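Local coordinates for protein citrate lyase, subunit 1 (PDB 6HXI) that probably works with its partner subunit to cleave citrate, using ATP and coenzyme A to make acetyl-CoA and oxaloacetate, at residues N344-V348 / A349-K353; T204-R208 / G209-L213; L249-K252 / E253-S256; R390-G393 / K394-V398. All blocks are in the same frame, centred on the assembly; numbering follows the deposited sequence.

Contact 1 (N344-V348 / A349-K353). With COA (coenzyme A), chain G.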
loop_
_atom_site.group_PDB
_atom_site.type_symbol
_atom_site.label_atom_id
_atom_site.label_comp_id
_atom_site.label_asym_id
_atom_site.label_seq_id
_atom_site.Cartn_x
_atom_site.Cartn_y
_atom_site.Cartn_z
ATOM N N ASN C 344 48.613 -10.932 -8.958
ATOM C CA ASN C 344 47.586 -11.850 -9.429
ATOM C C ASN C 344 46.212 -11.323 -9.006
ATOM O O ASN C 344 45.232 -11.548 -9.700
ATOM C CB ASN C 344 47.786 -13.232 -8.819
ATOM C CG ASN C 344 49.115 -13.856 -9.116
ATOM O OD1 ASN C 344 49.309 -14.518 -10.143
ATOM N ND2 ASN C 344 50.030 -13.707 -8.189
ATOM N N PHE C 345 46.111 -10.696 -7.836
ATOM C CA PHE C 345 44.787 -10.278 -7.390
ATOM C C PHE C 345 44.764 -8.967 -6.618
ATOM O O PHE C 345 43.714 -8.333 -6.593
ATOM C CB PHE C 345 44.066 -11.398 -6.614
ATOM C CG PHE C 345 44.651 -11.807 -5.278
ATOM C CD1 PHE C 345 45.694 -12.733 -5.209
ATOM C CD2 PHE C 345 44.126 -11.309 -4.092
ATOM C CE1 PHE C 345 46.217 -13.132 -3.966
ATOM C CE2 PHE C 345 44.656 -11.699 -2.853
ATOM C CZ PHE C 345 45.691 -12.610 -2.799
ATOM N N THR C 346 45.882 -8.559 -5.994
ATOM C CA THR C 346 45.990 -7.282 -5.278
ATOM C C THR C 346 45.630 -6.189 -6.251
ATOM O O THR C 346 46.233 -6.093 -7.321
ATOM C CB THR C 346 47.399 -7.108 -4.696
ATOM O OG1 THR C 346 47.631 -8.127 -3.714
ATOM C CG2 THR C 346 47.634 -5.720 -4.059
ATOM N N ASP C 347 44.605 -5.410 -5.916
ATOM C CA ASP C 347 44.150 -4.307 -6.757
ATOM C C ASP C 347 45.139 -3.124 -6.685
ATOM O O ASP C 347 45.302 -2.507 -5.633
ATOM C CB ASP C 347 42.730 -3.878 -6.344
ATOM C CG ASP C 347 41.973 -3.203 -7.468
ATOM O OD1 ASP C 347 42.366 -2.075 -7.861
ATOM O OD2 ASP C 347 41.001 -3.810 -7.973
ATOM N N VAL C 348 45.793 -2.808 -7.801
ATOM C CA VAL C 348 46.806 -1.741 -7.822
ATOM C C VAL C 348 46.170 -0.342 -7.685
ATOM O O VAL C 348 46.791 0.560 -7.120
ATOM C CB VAL C 348 47.743 -1.864 -9.056
ATOM C CG1 VAL C 348 48.858 -0.811 -9.026
ATOM C CG2 VAL C 348 48.336 -3.271 -9.162
ATOM N N ALA C 349 44.932 -0.172 -8.185
ATOM C CA ALA C 349 44.200 1.089 -8.124
ATOM C C ALA C 349 43.837 1.443 -6.698
ATOM O O ALA C 349 44.038 2.592 -6.301
ATOM C CB ALA C 349 42.944 1.017 -8.972
ATOM N N LYS C 350 43.259 0.472 -5.941
ATOM C CA LYS C 350 42.820 0.626 -4.539
ATOM C C LYS C 350 44.010 0.808 -3.599
ATOM O O LYS C 350 43.966 1.680 -2.726
ATOM C CB LYS C 350 41.978 -0.586 -4.071
ATOM C CG LYS C 350 40.653 -0.753 -4.787
ATOM C CD LYS C 350 39.901 -1.967 -4.263
ATOM C CE LYS C 350 38.695 -2.265 -5.118
ATOM N NZ LYS C 350 37.980 -3.486 -4.665
ATOM N N THR C 351 45.073 -0.026 -3.768
ATOM C CA THR C 351 46.283 0.055 -2.936
ATOM C C THR C 351 47.019 1.377 -3.191
ATOM O O THR C 351 47.302 2.096 -2.226
ATOM C CB THR C 351 47.203 -1.170 -3.087
ATOM O OG1 THR C 351 47.688 -1.264 -4.418
ATOM C CG2 THR C 351 46.552 -2.464 -2.646
ATOM N N PHE C 352 47.287 1.718 -4.491
ATOM C CA PHE C 352 47.975 2.968 -4.829
ATOM C C PHE C 352 47.139 4.196 -4.498
ATOM O O PHE C 352 47.727 5.240 -4.266
ATOM C CB PHE C 352 48.492 2.991 -6.276
ATOM C CG PHE C 352 49.785 2.231 -6.502
ATOM C CD1 PHE C 352 50.291 1.367 -5.530
ATOM C CD2 PHE C 352 50.492 2.373 -7.687
ATOM C CE1 PHE C 352 51.473 0.666 -5.739
ATOM C CE2 PHE C 352 51.680 1.672 -7.894
ATOM C CZ PHE C 352 52.166 0.831 -6.914
ATOM N N LYS C 353 45.802 4.069 -4.375
ATOM C CA LYS C 353 44.963 5.185 -3.934
ATOM C C LYS C 353 45.316 5.538 -2.483
ATOM O O LYS C 353 45.374 6.717 -2.159
ATOM C CB LYS C 353 43.459 4.882 -4.073
ATOM C CG LYS C 353 42.567 6.013 -3.576
ATOM C CD LYS C 353 41.186 5.995 -4.180
ATOM C CE LYS C 353 40.535 7.358 -4.096
ATOM N NZ LYS C 353 39.919 7.614 -2.769
HETATM N N1A COA G . 28.610 -11.681 11.120
HETATM C C2A COA G . 29.513 -12.541 11.604
HETATM N N3A COA G . 30.625 -13.006 11.020
HETATM C C4A COA G . 30.743 -12.540 9.766
HETATM C C5A COA G . 29.890 -11.657 9.129
HETATM C C6A COA G . 28.789 -11.187 9.872
HETATM N N6A COA G . 27.939 -10.263 9.425
HETATM N N7A COA G . 30.269 -11.476 7.808
HETATM C C8A COA G . 31.330 -12.231 7.681
HETATM N N9A COA G . 31.674 -12.909 8.823
HETATM C C1B COA G . 32.774 -13.856 9.003
HETATM C C2B COA G . 32.786 -15.041 8.046
HETATM O O2B COA G . 31.896 -16.070 8.484
HETATM C C3B COA G . 34.256 -15.462 8.146
HETATM O O3B COA G . 34.517 -16.235 9.338
HETATM P P3B COA G . 35.702 -17.295 9.463
HETATM O O7A COA G . 36.959 -16.589 9.081
HETATM O O8A COA G . 35.680 -17.757 10.876
HETATM O O9A COA G . 35.319 -18.464 8.538
HETATM C C4B COA G . 35.003 -14.145 8.394
HETATM O O4B COA G . 34.003 -13.187 8.798
HETATM C C5B COA G . 35.788 -13.616 7.220
HETATM O O5B COA G . 34.957 -13.733 6.049
HETATM P P1A COA G . 35.564 -14.243 4.619
HETATM O O1A COA G . 34.694 -13.949 3.453
HETATM O O2A COA G . 36.024 -15.691 4.677
HETATM O O3A COA G . 36.838 -13.282 4.649
HETATM P P2A COA G . 38.005 -12.753 3.705
HETATM O O4A COA G . 37.567 -11.526 3.011
HETATM O O5A COA G . 39.160 -12.461 4.634
HETATM O O6A COA G . 38.357 -13.939 2.658
HETATM C CBP COA G . 40.451 -14.935 1.899
HETATM C CCP COA G . 39.333 -14.957 2.947
HETATM C CDP COA G . 41.443 -16.057 2.235
HETATM C CEP COA G . 39.894 -15.157 0.479
HETATM C CAP COA G . 41.159 -13.553 1.960
HETATM O OAP COA G . 41.443 -13.179 3.296
HETATM C C9P COA G . 42.416 -13.391 1.114
HETATM O O9P COA G . 42.319 -13.151 -0.092
HETATM N N8P COA G . 43.592 -13.509 1.751
HETATM C C7P COA G . 44.873 -13.476 1.059
HETATM C C6P COA G . 45.593 -14.793 1.157
HETATM C C5P COA G . 46.968 -14.743 0.532
HETATM O O5P COA G . 47.611 -13.695 0.506
HETATM N N4P COA G . 47.417 -15.880 0.002
HETATM C C3P COA G . 48.673 -15.971 -0.730
HETATM C C2P COA G . 48.547 -15.514 -2.169
HETATM S S1P COA G . 50.143 -15.900 -2.942
#

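Contact 2 (T204-R208 / G209-L213)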
loop_
_atom_site.group_PDB
_atom_site.type_symbol
_atom_site.label_atom_id
_atom_site.label_comp_id
_atom_site.label_asym_id
_atom_site.label_seq_id
_atom_site.Cartn_x
_atom_site.Cartn_y
_atom_site.Cartn_z
ATOM N N THR C 204 64.900 -32.458 35.658
ATOM C CA THR C 204 65.275 -33.327 36.776
ATOM C C THR C 204 64.044 -33.859 37.527
ATOM O O THR C 204 62.897 -33.589 37.154
ATOM C CB THR C 204 66.292 -32.626 37.728
ATOM O OG1 THR C 204 67.320 -31.984 36.971
ATOM C CG2 THR C 204 66.931 -33.595 38.732
ATOM N N PHE C 205 64.318 -34.618 38.603
ATOM C CA PHE C 205 63.363 -35.226 39.510
ATOM C C PHE C 205 63.388 -34.584 40.893
ATOM O O PHE C 205 64.452 -34.238 41.410
ATOM C CB PHE C 205 63.621 -36.739 39.607
ATOM C CG PHE C 205 63.222 -37.481 38.357
ATOM C CD1 PHE C 205 61.920 -37.938 38.186
ATOM C CD2 PHE C 205 64.145 -37.711 37.342
ATOM C CE1 PHE C 205 61.550 -38.623 37.029
ATOM C CE2 PHE C 205 63.769 -38.385 36.177
ATOM C CZ PHE C 205 62.474 -38.834 36.027
ATOM N N SER C 206 62.187 -34.404 41.459
ATOM C CA SER C 206 61.914 -33.898 42.803
ATOM C C SER C 206 61.060 -35.009 43.394
ATOM O O SER C 206 59.831 -34.978 43.285
ATOM C CB SER C 206 61.131 -32.589 42.734
ATOM O OG SER C 206 61.116 -31.934 43.992
ATOM N N GLY C 207 61.737 -36.040 43.896
ATOM C CA GLY C 207 61.102 -37.252 44.394
ATOM C C GLY C 207 60.636 -38.080 43.213
ATOM O O GLY C 207 61.458 -38.523 42.404
ATOM N N ARG C 208 59.307 -38.256 43.077
ATOM C CA ARG C 208 58.690 -38.966 41.947
ATOM C C ARG C 208 58.062 -37.946 40.986
ATOM O O ARG C 208 57.360 -38.322 40.046
ATOM C CB ARG C 208 57.664 -40.018 42.419
ATOM C CG ARG C 208 58.301 -41.287 42.990
ATOM C CD ARG C 208 57.360 -42.479 42.971
ATOM N NE ARG C 208 57.583 -43.339 41.807
ATOM C CZ ARG C 208 56.877 -43.283 40.680
ATOM N NH1 ARG C 208 55.884 -42.410 40.553
ATOM N NH2 ARG C 208 57.152 -44.104 39.676
ATOM N N GLY C 209 58.347 -36.666 41.234
ATOM C CA GLY C 209 57.885 -35.538 40.437
ATOM C C GLY C 209 58.895 -35.123 39.388
ATOM O O GLY C 209 60.043 -35.578 39.420
ATOM N N ILE C 210 58.477 -34.248 38.450
ATOM C CA ILE C 210 59.337 -33.811 37.349
ATOM C C ILE C 210 59.521 -32.268 37.336
ATOM O O ILE C 210 58.539 -31.523 37.359
ATOM C CB ILE C 210 58.825 -34.430 36.009
ATOM C CG1 ILE C 210 59.938 -34.495 34.955
ATOM C CG2 ILE C 210 57.546 -33.785 35.468
ATOM C CD1 ILE C 210 60.526 -35.849 34.871
ATOM N N VAL C 211 60.795 -31.809 37.345
ATOM C CA VAL C 211 61.158 -30.387 37.423
ATOM C C VAL C 211 61.989 -29.878 36.212
ATOM O O VAL C 211 63.119 -30.334 36.022
ATOM C CB VAL C 211 61.876 -30.075 38.778
ATOM C CG1 VAL C 211 62.358 -28.629 38.851
ATOM C CG2 VAL C 211 60.979 -30.387 39.969
ATOM N N PRO C 212 61.493 -28.855 35.467
ATOM C CA PRO C 212 62.297 -28.282 34.363
ATOM C C PRO C 212 63.319 -27.262 34.897
ATOM O O PRO C 212 62.928 -26.370 35.654
ATOM C CB PRO C 212 61.240 -27.581 33.504
ATOM C CG PRO C 212 60.180 -27.175 34.473
ATOM C CD PRO C 212 60.179 -28.183 35.584
ATOM N N LEU C 213 64.604 -27.359 34.501
ATOM C CA LEU C 213 65.606 -26.407 34.995
ATOM C C LEU C 213 65.856 -25.243 34.049
ATOM O O LEU C 213 65.964 -24.101 34.493
ATOM C CB LEU C 213 66.920 -27.096 35.392
ATOM C CG LEU C 213 66.845 -28.125 36.549
ATOM C CD1 LEU C 213 68.205 -28.766 36.799
ATOM C CD2 LEU C 213 66.274 -27.507 37.823
#

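Contact 3 (L249-K252 / E253-S256). With NA (sodium ion), chain N.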
loop_
_atom_site.group_PDB
_atom_site.type_symbol
_atom_site.label_atom_id
_atom_site.label_comp_id
_atom_site.label_asym_id
_atom_site.label_seq_id
_atom_site.Cartn_x
_atom_site.Cartn_y
_atom_site.Cartn_z
ATOM N N LEU C 249 54.405 -2.259 15.904
ATOM C CA LEU C 249 53.274 -2.826 16.634
ATOM C C LEU C 249 51.940 -2.316 16.090
ATOM O O LEU C 249 50.948 -3.046 16.142
ATOM C CB LEU C 249 53.428 -2.601 18.156
ATOM C CG LEU C 249 54.578 -3.416 18.800
ATOM C CD1 LEU C 249 55.218 -2.683 19.962
ATOM C CD2 LEU C 249 54.115 -4.828 19.211
ATOM N N PHE C 250 51.935 -1.092 15.511
ATOM C CA PHE C 250 50.768 -0.486 14.865
ATOM C C PHE C 250 50.440 -1.239 13.572
ATOM O O PHE C 250 49.266 -1.463 13.281
ATOM C CB PHE C 250 51.016 1.012 14.579
ATOM C CG PHE C 250 49.994 1.671 13.685
ATOM C CD1 PHE C 250 48.672 1.802 14.090
ATOM C CD2 PHE C 250 50.347 2.142 12.429
ATOM C CE1 PHE C 250 47.718 2.391 13.249
ATOM C CE2 PHE C 250 49.397 2.753 11.598
ATOM C CZ PHE C 250 48.088 2.873 12.012
ATOM N N ILE C 251 51.487 -1.637 12.805
ATOM C CA ILE C 251 51.377 -2.371 11.541
ATOM C C ILE C 251 50.889 -3.804 11.816
ATOM O O ILE C 251 49.991 -4.296 11.113
ATOM C CB ILE C 251 52.691 -2.267 10.706
ATOM C CG1 ILE C 251 52.995 -0.795 10.278
ATOM C CG2 ILE C 251 52.707 -3.199 9.502
ATOM C CD1 ILE C 251 51.847 0.003 9.557
ATOM N N LYS C 252 51.437 -4.432 12.879
ATOM C CA LYS C 252 51.077 -5.762 13.374
ATOM C C LYS C 252 49.614 -5.778 13.785
ATOM O O LYS C 252 48.926 -6.775 13.573
ATOM C CB LYS C 252 51.973 -6.171 14.558
ATOM C CG LYS C 252 53.339 -6.693 14.122
ATOM C CD LYS C 252 54.113 -7.305 15.282
ATOM C CE LYS C 252 55.468 -7.852 14.876
ATOM N NZ LYS C 252 55.369 -9.179 14.205
ATOM N N GLU C 253 49.131 -4.643 14.327
ATOM C CA GLU C 253 47.746 -4.444 14.755
ATOM C C GLU C 253 46.787 -4.398 13.531
ATOM O O GLU C 253 45.701 -4.979 13.591
ATOM C CB GLU C 253 47.655 -3.189 15.646
ATOM C CG GLU C 253 46.316 -2.960 16.327
ATOM C CD GLU C 253 45.385 -2.010 15.592
ATOM O OE1 GLU C 253 45.807 -0.863 15.310
ATOM O OE2 GLU C 253 44.226 -2.404 15.318
ATOM N N ILE C 254 47.201 -3.750 12.426
ATOM C CA ILE C 254 46.419 -3.699 11.180
ATOM C C ILE C 254 46.376 -5.107 10.569
ATOM O O ILE C 254 45.302 -5.593 10.224
ATOM C CB ILE C 254 46.979 -2.635 10.189
ATOM C CG1 ILE C 254 46.915 -1.219 10.795
ATOM C CG2 ILE C 254 46.277 -2.689 8.812
ATOM C CD1 ILE C 254 48.015 -0.337 10.320
ATOM N N ASP C 255 47.533 -5.774 10.501
ATOM C CA ASP C 255 47.716 -7.131 9.972
ATOM C C ASP C 255 46.820 -8.201 10.643
ATOM O O ASP C 255 46.519 -9.213 10.008
ATOM C CB ASP C 255 49.211 -7.529 10.101
ATOM C CG ASP C 255 49.587 -8.862 9.484
ATOM O OD1 ASP C 255 49.511 -8.988 8.248
ATOM O OD2 ASP C 255 49.960 -9.778 10.236
ATOM N N SER C 256 46.425 -7.991 11.917
ATOM C CA SER C 256 45.620 -8.939 12.710
ATOM C C SER C 256 44.124 -8.911 12.399
ATOM O O SER C 256 43.427 -9.900 12.648
ATOM C CB SER C 256 45.870 -8.740 14.207
ATOM O OG SER C 256 45.428 -7.473 14.656
HETATM NA NA NA N . 46.893 -10.730 8.243
#

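Contact 4 (R390-G393 / K394-V398)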
loop_
_atom_site.group_PDB
_atom_site.type_symbol
_atom_site.label_atom_id
_atom_site.label_comp_id
_atom_site.label_asym_id
_atom_site.label_seq_id
_atom_site.Cartn_x
_atom_site.Cartn_y
_atom_site.Cartn_z
ATOM N N ARG C 390 51.571 9.154 -11.472
ATOM C CA ARG C 390 52.104 10.075 -12.478
ATOM C C ARG C 390 51.512 11.468 -12.295
ATOM O O ARG C 390 52.253 12.451 -12.378
ATOM C CB ARG C 390 51.855 9.563 -13.910
ATOM C CG ARG C 390 52.806 8.466 -14.327
ATOM C CD ARG C 390 52.621 8.094 -15.777
ATOM N NE ARG C 390 53.037 6.713 -16.043
ATOM C CZ ARG C 390 52.194 5.703 -16.228
ATOM N NH1 ARG C 390 50.884 5.906 -16.179
ATOM N NH2 ARG C 390 52.656 4.482 -16.474
ATOM N N ASP C 391 50.182 11.544 -12.029
ATOM C CA ASP C 391 49.444 12.790 -11.792
ATOM C C ASP C 391 49.905 13.449 -10.494
ATOM O O ASP C 391 49.917 14.674 -10.408
ATOM C CB ASP C 391 47.926 12.533 -11.743
ATOM C CG ASP C 391 47.282 12.013 -13.023
ATOM O OD1 ASP C 391 48.001 11.856 -14.038
ATOM O OD2 ASP C 391 46.073 11.727 -13.000
ATOM N N LEU C 392 50.285 12.627 -9.496
ATOM C CA LEU C 392 50.782 13.044 -8.186
ATOM C C LEU C 392 52.159 13.687 -8.310
ATOM O O LEU C 392 52.350 14.795 -7.807
ATOM C CB LEU C 392 50.805 11.846 -7.209
ATOM C CG LEU C 392 51.235 12.116 -5.759
ATOM C CD1 LEU C 392 50.238 12.999 -5.045
ATOM C CD2 LEU C 392 51.416 10.813 -4.998
ATOM N N GLY C 393 53.080 13.014 -9.008
ATOM C CA GLY C 393 54.441 13.494 -9.262
ATOM C C GLY C 393 54.528 14.830 -9.981
ATOM O O GLY C 393 55.502 15.563 -9.810
ATOM N N LYS C 394 53.512 15.160 -10.788
ATOM C CA LYS C 394 53.446 16.429 -11.513
ATOM C C LYS C 394 52.928 17.595 -10.626
ATOM O O LYS C 394 53.000 18.755 -11.047
ATOM C CB LYS C 394 52.586 16.281 -12.787
ATOM C CG LYS C 394 53.199 15.385 -13.860
ATOM C CD LYS C 394 52.253 15.183 -15.045
ATOM C CE LYS C 394 52.242 13.754 -15.558
ATOM N NZ LYS C 394 53.490 13.395 -16.292
ATOM N N ARG C 395 52.421 17.301 -9.409
ATOM C CA ARG C 395 51.885 18.348 -8.531
ATOM C C ARG C 395 52.516 18.405 -7.115
ATOM O O ARG C 395 52.456 19.455 -6.474
ATOM C CB ARG C 395 50.343 18.253 -8.445
ATOM C CG ARG C 395 49.806 17.031 -7.705
ATOM C CD ARG C 395 48.294 17.050 -7.633
ATOM N NE ARG C 395 47.790 16.098 -6.641
ATOM C CZ ARG C 395 47.455 14.839 -6.903
ATOM N NH1 ARG C 395 47.014 14.049 -5.936
ATOM N NH2 ARG C 395 47.554 14.360 -8.138
ATOM N N LEU C 396 53.091 17.285 -6.636
ATOM C CA LEU C 396 53.684 17.136 -5.302
ATOM C C LEU C 396 54.966 17.937 -5.081
ATOM O O LEU C 396 55.190 18.421 -3.970
ATOM C CB LEU C 396 53.916 15.643 -4.974
ATOM C CG LEU C 396 53.748 15.199 -3.509
ATOM C CD1 LEU C 396 52.321 15.412 -3.005
ATOM C CD2 LEU C 396 54.068 13.744 -3.355
ATOM N N GLY C 397 55.796 18.053 -6.116
ATOM C CA GLY C 397 57.061 18.780 -6.032
ATOM C C GLY C 397 58.245 17.915 -5.646
ATOM O O GLY C 397 59.289 18.429 -5.238
ATOM N N VAL C 398 58.079 16.588 -5.758
ATOM C CA VAL C 398 59.109 15.579 -5.473
ATOM C C VAL C 398 59.239 14.646 -6.695
ATOM O O VAL C 398 58.221 14.363 -7.342
ATOM C CB VAL C 398 58.904 14.789 -4.136
ATOM C CG1 VAL C 398 59.157 15.668 -2.913
ATOM C CG2 VAL C 398 57.537 14.125 -4.062
#

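Contact 1 (N344-V348 / A349-K353)
Asp347 sits at the N-cap of helix 348-361 and folds its side chain back onto Ala349 and Lys350. The lysine chain crosses it at a slant, CD and CG both near CB. With CG anti to the backbone N (chi1 -155°), the carboxylate turns toward the first turn of the helix. There OD1 accepts two weak bonds, from Ala349 N at 3.2 Å and from Lys350 N at 3.3 Å; that of Lys350 is the straighter. OD2 comes near CE of Lys350, whose extended chain brings NZ to 4.5 Å from OD2, too long for a salt bridge, though the opposite charges probably attract. The negative cap would probably also be favoured by the dipole of the helix start.

The Asp347 carbonyl is gripped twice by Thr351, its N at 3.1 Å and its OG1 at 3.0 Å reaching Asp347 O from opposite faces of the carbonyl plane. The methyl CG2 of Thr351 meets CG2 of Thr346, the two side chains crossing at about a right angle. One turn along, CG1 of Val348 lies over a face of the Phe352 ring, 3.9 Å from its centroid, a CH-pi contact.

Before the cap the loop touches both ligands: an edge of the Phe345 ring meets coenzyme A, CE1 lying 3.8 Å from C2P, while Thr346 OG1 bonds to the backbone N of Asp308 and to a bound citrate. The helix start is held between neighbours, Thr311 and Thr314 of helix 311-325 bonding to its carbonyls and Tyr382 and Met389 of helix 382-396 packing on Val348 and Phe352.

Contact 2 (T204-R208 / G209-L213)
Phe205 overlaps Ile210 across a tight beta hairpin: the CD1 methyl of the isoleucine rests over a face of the phenyl ring, 4.0 Å from its centroid and nearest CE1 and CZ, as a CH-pi contact. Ile210 sends CG1 away from its own N (chi1 -157°), and a chi2 of 100° swings CD1 over the ring. The two residues form a non-hydrogen-bonded antiparallel pair. Phe205 CA also makes a CA-H...O contact of 3.3 Å with Gly209 O. An alanine in place of Phe205 is likely to leave Ile210 CD1 without the ring it rests on and to open a gap on this face.

The hydrogen-bonded pairs frame it. Thr204 and Val211 exchange two bonds of 2.8 Å, Thr204 N to Val211 O and Val211 N to Thr204 O, the second almost straight at 177°. Ser206 and Gly209 close a type II' beta turn, with Gly209 N 3.0 Å from Ser206 O; Gly207 takes the positive phi of its first corner. On the sheet face opposite Phe205, CB of Ser206 touches CG2 of Val211 at 3.5 Å.

The hairpin joins strands 195-206 and 209-220, neighbours in the antiparallel sheet of the ATP-grasp region. Helix 173-192 packs on the sheet face that carries Phe205 and Ile210, Val179 touching Phe205, Phe182 touching Ile210, and Lys175 making a cation-pi contact with the Phe205 ring.

Contact 3 (L249-K252 / E253-S256)
Phe250 swings its ring away from its own N (chi1 169°), whereas Ile254 keeps CG1 close beside its N (chi1 -61°), and these two settings bring ring and methyl together one turn apart on alpha-helix 246-256. Ile254 CD1 sits over a face of the phenyl ring, 3.8 Å from the centroid and shifted toward the rim at CE2 and CZ, a CH-pi contact. The same methyl meets CD1 of Ile251 at 3.9 Å, so the three side chains form one apolar patch. Replacing Phe250 by a serine would probably strip Ile254 CD1 of the flat surface beneath it and leave that methyl freer to turn.

The patch faces helix 311-325, whose Thr320 touches both Phe250 and Ile251, and strand 261-266, which supplies Leu262 and Leu264. Glu253 turns its carboxylate to a salt bridge with Lys257.

Toward the C-terminal end, Asp255 N donates to Ile251 O at 2.9 Å, nearly straight, with an N-H...O angle of 168°, and Ser256 OG turns back to Glu253 O at 2.7 Å. Thr258 and Ala260 complete the protein ligands of a sodium ion, to which the carbonyl oxygen Asp255 O binds at 2.4 Å.

Contact 4 (R390-G393 / K394-V398)
Leu392 and Leu396 meet methyl to methyl, CD1 to CD1 at 3.8 Å, toward the C-terminal end of helix 382-396, the helix of a beta-alpha-beta crossover between parallel strands 371-376 and 400-403. Arg395 is the other first-shell partner of Leu392. Its guanidinium lies with one face over that leucine, whose CD1 stands 3.5 Å above the plane and toward its rim at NH1. This folded-back course starts at chi1 69°, which sets CG between the backbone N and the carbonyl carbon; from there to NE the chain runs extended, back over the carbonyls of Asp391 and Leu392.

The backbone beneath holds these groups in place. Leu392 O takes two bonds: Leu396 N at 2.8 Å arrives nearly along the C=O axis, while Arg395 N at 3.0 Å comes from well above the carbonyl plane. One oxygen thus serves both the i+3 and the i+4 donor near the end of the helix, and Gly397, the first residue to leave helical angles, does so with a positive phi.

Farther out, Arg395 NH1 forms a salt bridge with Glu360 of helix 348-361, which fixes the far end of the arginine. Val356 and Leu359 of that helix pack on Leu392, and Leu366 of helix 363-368 on Leu396, so the apolar side of the turn is buried between helices. Along the polar side Lys394 bends at chi3 and chi4 to curl over a carbonyl one turn back; its N gives Arg390 O a weak bond of 3.4 Å, and its CG and CE each lie 3.4 Å from that same Arg390 O.

How the contacts relate
Contacts 1, 3 and 4 belong to the citrate-binding region, while contact 2 lies across the centre of the chain in the ATP-grasp region, its centre about 57 Å from that of contact 1 and about 68 Å from that of contact 4. Contact 1 borders both bound citrate and coenzyme A. Contact 3 is about 20 Å from it between centres and carries the sodium site, with the side chain of Asp255 about 9 Å from coenzyme A. Contact 4, its centre also about 20 Å from that of contact 1, comes within about 7 Å of it between nearest atoms: helices 348-361 and 382-396 pack together. Helix 311-325 lies against both contacts 1 and 3.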